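Local coordinates for protein citrate synthase (Pyrobaculum aerophilum, PDB 2IBP) that probably catalyses the condensation of oxaloacetate with acetyl-CoA and water to citrate and CoA in the tricarboxylic acid cycle, working as a homodimer, at residues L26-I39 and D213-V225. Residues are numbered along the deposited sequence; the frame is centred on the assembly and turned at random.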
ATOM      1  N   LEU A  26      -1.884 -13.195   9.380  1.00 11.00           N
ATOM      2  CA  LEU A  26      -1.361 -12.564  10.600  1.00 11.42           C
ATOM      3  C   LEU A  26      -2.511 -12.190  11.555  1.00 13.58           C
ATOM      4  O   LEU A  26      -2.468 -11.171  12.255  1.00 13.28           O
ATOM      5  CB  LEU A  26      -0.508 -11.333  10.241  1.00 10.68           C
ATOM      6  CG  LEU A  26       0.744 -11.623   9.407  1.00 13.53           C
ATOM      7  CD1 LEU A  26       1.425 -10.341   8.972  1.00 14.42           C
ATOM      8  CD2 LEU A  26       1.701 -12.529  10.178  1.00 16.56           C
ATOM      9  N   GLU A  27      -3.521 -13.052  11.611  1.00 11.38           N
ATOM     10  CA  GLU A  27      -4.687 -12.790  12.424  1.00 13.33           C
ATOM     11  C   GLU A  27      -4.324 -12.659  13.894  1.00 14.25           C
ATOM     12  O   GLU A  27      -3.753 -13.571  14.500  1.00 16.29           O
ATOM     13  CB  GLU A  27      -5.766 -13.853  12.217  1.00 16.07           C
ATOM     14  CG  GLU A  27      -7.088 -13.507  12.892  1.00 24.07           C
ATOM     15  CD  GLU A  27      -8.273 -14.313  12.375  1.00 31.16           C
ATOM     16  OE1 GLU A  27      -8.108 -15.104  11.410  1.00 25.17           O
ATOM     17  OE2 GLU A  27      -9.377 -14.147  12.944  1.00 35.08           O
ATOM     18  N   ASP A  28      -4.629 -11.478  14.430  1.00 14.43           N
ATOM     19  CA  ASP A  28      -4.406 -11.150  15.826  1.00 17.86           C
ATOM     20  C   ASP A  28      -2.967 -10.927  16.204  1.00 14.37           C
ATOM     21  O   ASP A  28      -2.673 -10.764  17.373  1.00 16.24           O
ATOM     22  CB  ASP A  28      -4.989 -12.238  16.725  1.00 22.77           C
ATOM     23  CG  ASP A  28      -6.455 -12.474  16.465  1.00 30.52           C
ATOM     24  OD1 ASP A  28      -7.169 -11.504  16.119  1.00 25.93           O
ATOM     25  OD2 ASP A  28      -6.897 -13.631  16.636  1.00 32.09           O
ATOM     26  N   VAL A  29      -2.054 -10.955  15.237  1.00 10.78           N
ATOM     27  CA  VAL A  29      -0.646 -10.749  15.521  1.00 11.18           C
ATOM     28  C   VAL A  29      -0.420  -9.275  15.856  1.00 11.35           C
ATOM     29  O   VAL A  29      -0.865  -8.398  15.122  1.00 11.81           O
ATOM     30  CB  VAL A  29       0.235 -11.173  14.344  1.00 11.05           C
ATOM     31  CG1 VAL A  29       1.699 -10.917  14.643  1.00 14.49           C
ATOM     32  CG2 VAL A  29      -0.005 -12.652  14.015  1.00 10.60           C
ATOM     33  N   LEU A  30       0.213  -9.023  17.003  1.00 15.37           N
ATOM     34  CA  LEU A  30       0.476  -7.670  17.462  1.00 14.76           C
ATOM     35  C   LEU A  30       1.544  -6.972  16.642  1.00 15.99           C
ATOM     36  O   LEU A  30       2.582  -7.563  16.334  1.00 13.75           O
ATOM     37  CB  LEU A  30       0.892  -7.698  18.941  1.00 13.35           C
ATOM     38  CG  LEU A  30      -0.211  -8.110  19.928  1.00 15.18           C
ATOM     39  CD1 LEU A  30       0.373  -8.451  21.293  1.00 16.21           C
ATOM     40  CD2 LEU A  30      -1.281  -7.007  20.053  1.00 12.74           C
ATOM     41  N   ILE A  31       1.291  -5.715  16.279  1.00  9.62           N
ATOM     42  CA  ILE A  31       2.285  -4.928  15.561  1.00 10.30           C
ATOM     43  C   ILE A  31       2.775  -3.709  16.343  1.00 10.17           C
ATOM     44  O   ILE A  31       3.789  -3.111  15.996  1.00 12.86           O
ATOM     45  CB  ILE A  31       1.780  -4.497  14.158  1.00 10.92           C
ATOM     46  CG1 ILE A  31       0.549  -3.588  14.241  1.00 10.05           C
ATOM     47  CG2 ILE A  31       1.444  -5.734  13.322  1.00 11.31           C
ATOM     48  CD1 ILE A  31       0.197  -2.962  12.909  1.00 12.49           C
ATOM     49  N   LYS A  32       2.042  -3.346  17.400  1.00  9.29           N
ATOM     50  CA  LYS A  32       2.370  -2.188  18.204  1.00  9.25           C
ATOM     51  C   LYS A  32       1.391  -2.038  19.352  1.00  8.67           C
ATOM     52  O   LYS A  32       0.402  -2.757  19.436  1.00  9.96           O
ATOM     53  CB  LYS A  32       2.252  -0.904  17.386  1.00 11.29           C
ATOM     54  CG  LYS A  32       0.811  -0.548  16.992  1.00 11.12           C
ATOM     55  CD  LYS A  32       0.750   0.816  16.336  1.00 11.30           C
ATOM     56  CE  LYS A  32      -0.672   1.142  15.920  1.00 11.59           C
ATOM     57  NZ  LYS A  32      -0.771   2.464  15.276  1.00 11.33           N
ATOM     58  N   SER A  33       1.735  -1.110  20.247  1.00 11.30           N
ATOM     59  CA  SER A  33       0.811  -0.657  21.270  1.00 14.49           C
ATOM     60  C   SER A  33       0.201   0.610  20.695  1.00 14.42           C
ATOM     61  O   SER A  33       0.851   1.349  19.945  1.00 13.36           O
ATOM     62  CB  SER A  33       1.536  -0.370  22.577  1.00 14.73           C
ATOM     63  OG  SER A  33       1.938  -1.577  23.194  1.00 14.13           O
ATOM     64  N   THR A  34      -1.045   0.878  21.063  1.00 10.74           N
ATOM     65  CA  THR A  34      -1.731   2.030  20.553  1.00  8.23           C
ATOM     66  C   THR A  34      -2.628   2.649  21.599  1.00  8.84           C
ATOM     67  O   THR A  34      -3.044   1.981  22.542  1.00 10.03           O
ATOM     68  CB  THR A  34      -2.644   1.636  19.367  1.00 11.16           C
ATOM     69  OG1 THR A  34      -3.173   2.807  18.736  1.00 11.95           O
ATOM     70  CG2 THR A  34      -3.774   0.715  19.819  1.00 13.18           C
ATOM     71  N   SER A  35      -2.863   3.939  21.442  1.00 10.56           N
ATOM     72  CA  SER A  35      -3.808   4.649  22.286  1.00 11.88           C
ATOM     73  C   SER A  35      -4.897   5.322  21.445  1.00 14.79           C
ATOM     74  O   SER A  35      -5.699   6.077  21.976  1.00 12.19           O
ATOM     75  CB  SER A  35      -3.085   5.676  23.150  1.00 15.22           C
ATOM     76  OG  SER A  35      -2.494   6.684  22.361  1.00 14.73           O
ATOM     77  N   ILE A  36      -5.035   4.920  20.182  1.00 10.83           N
ATOM     78  CA  ILE A  36      -5.961   5.580  19.268  1.00  7.74           C
ATOM     79  C   ILE A  36      -7.404   5.168  19.467  1.00  9.03           C
ATOM     80  O   ILE A  36      -8.255   6.014  19.685  1.00 11.22           O
ATOM     81  CB  ILE A  36      -5.537   5.419  17.791  1.00  9.40           C
ATOM     82  CG1 ILE A  36      -4.155   6.052  17.599  1.00 11.08           C
ATOM     83  CG2 ILE A  36      -6.550   6.098  16.871  1.00 10.25           C
ATOM     84  CD1 ILE A  36      -3.517   5.844  16.236  1.00 13.46           C
ATOM     85  N   SER A  37      -7.679   3.872  19.377  1.00 11.37           N
ATOM     86  CA  SER A  37      -9.043   3.395  19.575  1.00 10.96           C
ATOM     87  C   SER A  37      -9.031   2.011  20.185  1.00 14.42           C
ATOM     88  O   SER A  37      -8.028   1.297  20.128  1.00 10.62           O
ATOM     89  CB  SER A  37      -9.829   3.374  18.258  1.00  9.58           C
ATOM     90  OG  SER A  37      -9.254   2.437  17.338  1.00 10.34           O
ATOM     91  N   ASP A  38     -10.155   1.636  20.774  1.00 10.01           N
ATOM     92  CA  ASP A  38     -10.279   0.342  21.403  1.00  8.18           C
ATOM     93  C   ASP A  38     -11.696  -0.121  21.257  1.00 11.36           C
ATOM     94  O   ASP A  38     -12.612   0.694  21.270  1.00  9.46           O
ATOM     95  CB  ASP A  38      -9.950   0.428  22.892  1.00  8.84           C
ATOM     96  CG  ASP A  38      -9.755  -0.941  23.533  1.00 11.70           C
ATOM     97  OD1 ASP A  38      -9.316  -1.878  22.830  1.00 13.02           O
ATOM     98  OD2 ASP A  38     -10.032  -1.088  24.741  1.00 15.64           O
ATOM     99  N   ILE A  39     -11.857  -1.429  21.098  1.00 12.83           N
ATOM    100  CA  ILE A  39     -13.177  -2.024  21.007  1.00 12.85           C
ATOM    101  C   ILE A  39     -13.324  -3.106  22.047  1.00 13.59           C
ATOM    102  O   ILE A  39     -12.418  -3.935  22.215  1.00 15.76           O
ATOM    103  CB  ILE A  39     -13.390  -2.715  19.664  1.00 13.12           C
ATOM    104  CG1 ILE A  39     -13.305  -1.720  18.511  1.00 13.19           C
ATOM    105  CG2 ILE A  39     -14.743  -3.437  19.642  1.00 15.06           C
ATOM    106  CD1 ILE A  39     -13.141  -2.398  17.171  1.00 15.69           C
ATOM    107  N   ASP A 213     -12.019   5.671  13.150  1.00  7.27           N
ATOM    108  CA  ASP A 213     -10.997   4.650  13.402  1.00  8.03           C
ATOM    109  C   ASP A 213     -11.649   3.395  13.927  1.00  6.81           C
ATOM    110  O   ASP A 213     -12.727   3.451  14.530  1.00  7.01           O
ATOM    111  CB  ASP A 213      -9.914   5.102  14.375  1.00  9.38           C
ATOM    112  CG  ASP A 213      -8.653   4.261  14.238  1.00 14.96           C
ATOM    113  OD1 ASP A 213      -8.158   4.147  13.098  1.00 11.45           O
ATOM    114  OD2 ASP A 213      -8.180   3.674  15.239  1.00 13.09           O
ATOM    115  N   HIS A 214     -11.032   2.250  13.664  1.00  9.91           N
ATOM    116  CA  HIS A 214     -11.587   1.011  14.147  1.00  7.53           C
ATOM    117  C   HIS A 214     -10.492  -0.035  14.159  1.00 12.02           C
ATOM    118  O   HIS A 214     -10.410  -0.864  13.264  1.00 15.92           O
ATOM    119  CB  HIS A 214     -12.788   0.612  13.287  1.00 10.55           C
ATOM    120  CG  HIS A 214     -13.858  -0.125  14.036  1.00  9.88           C
ATOM    121  ND1 HIS A 214     -14.167  -1.446  13.791  1.00 12.94           N
ATOM    122  CD2 HIS A 214     -14.638   0.253  15.078  1.00 13.85           C
ATOM    123  CE1 HIS A 214     -15.140  -1.826  14.605  1.00 13.33           C
ATOM    124  NE2 HIS A 214     -15.457  -0.808  15.381  1.00 12.27           N
ATOM    125  N   GLU A 215      -9.591   0.131  15.126  1.00 18.55           N
ATOM    126  CA  GLU A 215      -8.434  -0.734  15.296  1.00 25.87           C
ATOM    127  C   GLU A 215      -7.582  -0.834  14.028  1.00 11.25           C
ATOM    128  O   GLU A 215      -7.275   0.202  13.450  1.00 16.23           O
ATOM    129  CB  GLU A 215      -8.821  -2.062  15.941  1.00 19.72           C
ATOM    130  CG  GLU A 215      -9.341  -1.795  17.371  1.00 19.71           C
ATOM    131  CD  GLU A 215      -9.676  -3.028  18.181  1.00 27.70           C
ATOM    132  OE1 GLU A 215      -9.874  -4.128  17.612  1.00 27.92           O
ATOM    133  OE2 GLU A 215      -9.802  -2.864  19.410  1.00 26.87           O
ATOM    134  N   VAL A 216      -7.138  -2.033  13.636  1.00 14.55           N
ATOM    135  CA  VAL A 216      -6.165  -2.130  12.546  1.00 13.11           C
ATOM    136  C   VAL A 216      -6.544  -3.084  11.414  1.00 10.63           C
ATOM    137  O   VAL A 216      -5.977  -4.192  11.287  1.00 12.57           O
ATOM    138  CB  VAL A 216      -4.752  -2.511  13.071  1.00 13.44           C
ATOM    139  CG1 VAL A 216      -3.718  -2.271  11.966  1.00 12.80           C
ATOM    140  CG2 VAL A 216      -4.389  -1.687  14.291  1.00 13.32           C
ATOM    141  N   PRO A 217      -7.522  -2.673  10.595  1.00 10.82           N
ATOM    142  CA  PRO A 217      -7.886  -3.454   9.423  1.00 12.40           C
ATOM    143  C   PRO A 217      -6.811  -3.345   8.349  1.00  9.72           C
ATOM    144  O   PRO A 217      -5.835  -2.587   8.496  1.00  7.94           O
ATOM    145  CB  PRO A 217      -9.195  -2.819   8.957  1.00 14.77           C
ATOM    146  CG  PRO A 217      -9.148  -1.434   9.471  1.00 16.09           C
ATOM    147  CD  PRO A 217      -8.323  -1.442  10.720  1.00 12.31           C
ATOM    148  N   ALA A 218      -7.027  -4.028   7.238  1.00  9.25           N
ATOM    149  CA  ALA A 218      -6.013  -4.098   6.200  1.00 10.04           C
ATOM    150  C   ALA A 218      -5.583  -2.742   5.656  1.00  9.49           C
ATOM    151  O   ALA A 218      -4.406  -2.544   5.361  1.00  9.69           O
ATOM    152  CB  ALA A 218      -6.472  -5.018   5.065  1.00 11.39           C
ATOM    153  N   SER A 219      -6.500  -1.778   5.579  1.00  6.29           N
ATOM    154  CA  SER A 219      -6.145  -0.470   5.040  1.00  5.66           C
ATOM    155  C   SER A 219      -5.194   0.249   6.009  1.00  6.43           C
ATOM    156  O   SER A 219      -4.152   0.780   5.627  1.00  7.99           O
ATOM    157  CB  SER A 219      -7.389   0.364   4.753  1.00 10.87           C
ATOM    158  OG  SER A 219      -8.173   0.507   5.906  1.00  9.19           O
ATOM    159  N   THR A 220      -5.532   0.210   7.288  1.00  6.36           N
ATOM    160  CA  THR A 220      -4.673   0.805   8.314  1.00  5.96           C
ATOM    161  C   THR A 220      -3.317   0.083   8.366  1.00  7.12           C
ATOM    162  O   THR A 220      -2.275   0.704   8.528  1.00  9.05           O
ATOM    163  CB  THR A 220      -5.374   0.777   9.656  1.00  8.99           C
ATOM    164  OG1 THR A 220      -6.631   1.457   9.527  1.00  8.89           O
ATOM    165  CG2 THR A 220      -4.554   1.433  10.742  1.00  9.55           C
ATOM    166  N   PHE A 221      -3.346  -1.232   8.170  1.00  7.55           N
ATOM    167  CA  PHE A 221      -2.108  -2.001   8.133  1.00  7.61           C
ATOM    168  C   PHE A 221      -1.251  -1.615   6.937  1.00  8.90           C
ATOM    169  O   PHE A 221      -0.025  -1.442   7.078  1.00  7.63           O
ATOM    170  CB  PHE A 221      -2.426  -3.488   8.127  1.00  6.84           C
ATOM    171  CG  PHE A 221      -1.231  -4.370   8.298  1.00  7.66           C
ATOM    172  CD1 PHE A 221      -0.230  -4.042   9.191  1.00  9.13           C
ATOM    173  CD2 PHE A 221      -1.211  -5.626   7.711  1.00 12.81           C
ATOM    174  CE1 PHE A 221       0.830  -4.879   9.389  1.00 11.03           C
ATOM    175  CE2 PHE A 221      -0.148  -6.477   7.922  1.00 14.41           C
ATOM    176  CZ  PHE A 221       0.858  -6.099   8.770  1.00 10.61           C
ATOM    177  N   ALA A 222      -1.886  -1.463   5.767  1.00  7.17           N
ATOM    178  CA  ALA A 222      -1.179  -1.056   4.544  1.00  8.48           C
ATOM    179  C   ALA A 222      -0.461   0.270   4.793  1.00  6.94           C
ATOM    180  O   ALA A 222       0.694   0.441   4.411  1.00  7.97           O
ATOM    181  CB  ALA A 222      -2.128  -0.912   3.376  1.00  8.46           C
ATOM    182  N   ALA A 223      -1.151   1.205   5.437  1.00  6.20           N
ATOM    183  CA  ALA A 223      -0.547   2.496   5.776  1.00  6.02           C
ATOM    184  C   ALA A 223       0.678   2.292   6.673  1.00  5.69           C
ATOM    185  O   ALA A 223       1.698   2.978   6.491  1.00  8.36           O
ATOM    186  CB  ALA A 223      -1.567   3.385   6.473  1.00  7.36           C
ATOM    187  N   HIS A 224       0.595   1.362   7.631  1.00  5.76           N
ATOM    188  CA  HIS A 224       1.746   1.063   8.497  1.00  7.57           C
ATOM    189  C   HIS A 224       2.910   0.521   7.705  1.00  7.85           C
ATOM    190  O   HIS A 224       4.054   0.856   7.961  1.00  6.84           O
ATOM    191  CB  HIS A 224       1.419   0.024   9.563  1.00  6.93           C
ATOM    192  CG  HIS A 224       0.710   0.571  10.762  1.00  5.93           C
ATOM    193  ND1 HIS A 224      -0.658   0.728  10.807  1.00  9.14           N
ATOM    194  CD2 HIS A 224       1.173   0.926  11.983  1.00 10.47           C
ATOM    195  CE1 HIS A 224      -1.004   1.155  12.013  1.00  8.14           C
ATOM    196  NE2 HIS A 224       0.091   1.297  12.740  1.00  9.63           N
ATOM    197  N   VAL A 225       2.627  -0.408   6.807  1.00  6.39           N
ATOM    198  CA  VAL A 225       3.716  -1.049   6.058  1.00  7.09           C
ATOM    199  C   VAL A 225       4.461  -0.018   5.208  1.00  5.93           C
ATOM    200  O   VAL A 225       5.687   0.012   5.173  1.00  7.53           O
ATOM    201  CB  VAL A 225       3.192  -2.213   5.206  1.00  8.39           C
ATOM    202  CG1 VAL A 225       4.315  -2.770   4.311  1.00  6.68           C
ATOM    203  CG2 VAL A 225       2.660  -3.307   6.112  1.00  7.41           C
TER
HETATM  204  O   HOH W   1      -7.043  -1.435  20.182  1.00 35.79           O
HETATM  205  O   HOH W   2     -10.843  -5.336  20.550  1.00 28.91           O
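Ile-31 sets its CD1 methyl squarely over one face of the His-224 imidazole, 4.1 Å from the ring centroid in a CH-pi contact, while Lys-32 meets the same ring at its edge. The lysine's NZ lies in the imidazole plane and donates to His-224 NE2 at 2.9 Å; at the ring's other nitrogen, ND1 donates a hydrogen bond to Thr-220 O one helical turn back, and the two bonds together hold the ring's rotation. With CG between its backbone N and carbonyl carbon (chi1 68°), Lys-32 extends straight to this edge, where Glu-381 forms a salt bridge with NZ. A leucine in place of His-224 would probably leave that buried ammonium one acceptor short. Ile-31 CD1 also touches Phe-221 obliquely, and that ring meets Phe-221 of the second subunit nearly at right angles. On the His-214 ring, Ile-39 CD1 presses over one face, 3.4 Å from the centroid, and Tyr-292 OH is hydrogen-bonded to NE2. Nearby, Ser-37 OG donates to Asp-213 OD2 (2.7 Å) and accepts from Glu-215 N (3.2 Å). Glu-215 OE2 takes Ile-39 N from above its carboxylate plane and two waters, which also donate to Ser-37 O and Ile-39 O respectively. In this citrate synthase fold, strand 30-34, paired in parallel with a second-subunit strand, crosses helix 218-225 at 92°; strand 37-39 continues the contact to loop 213-216, where His-214's side chain lies about 4 Å from that of His-289, a predicted active-site residue.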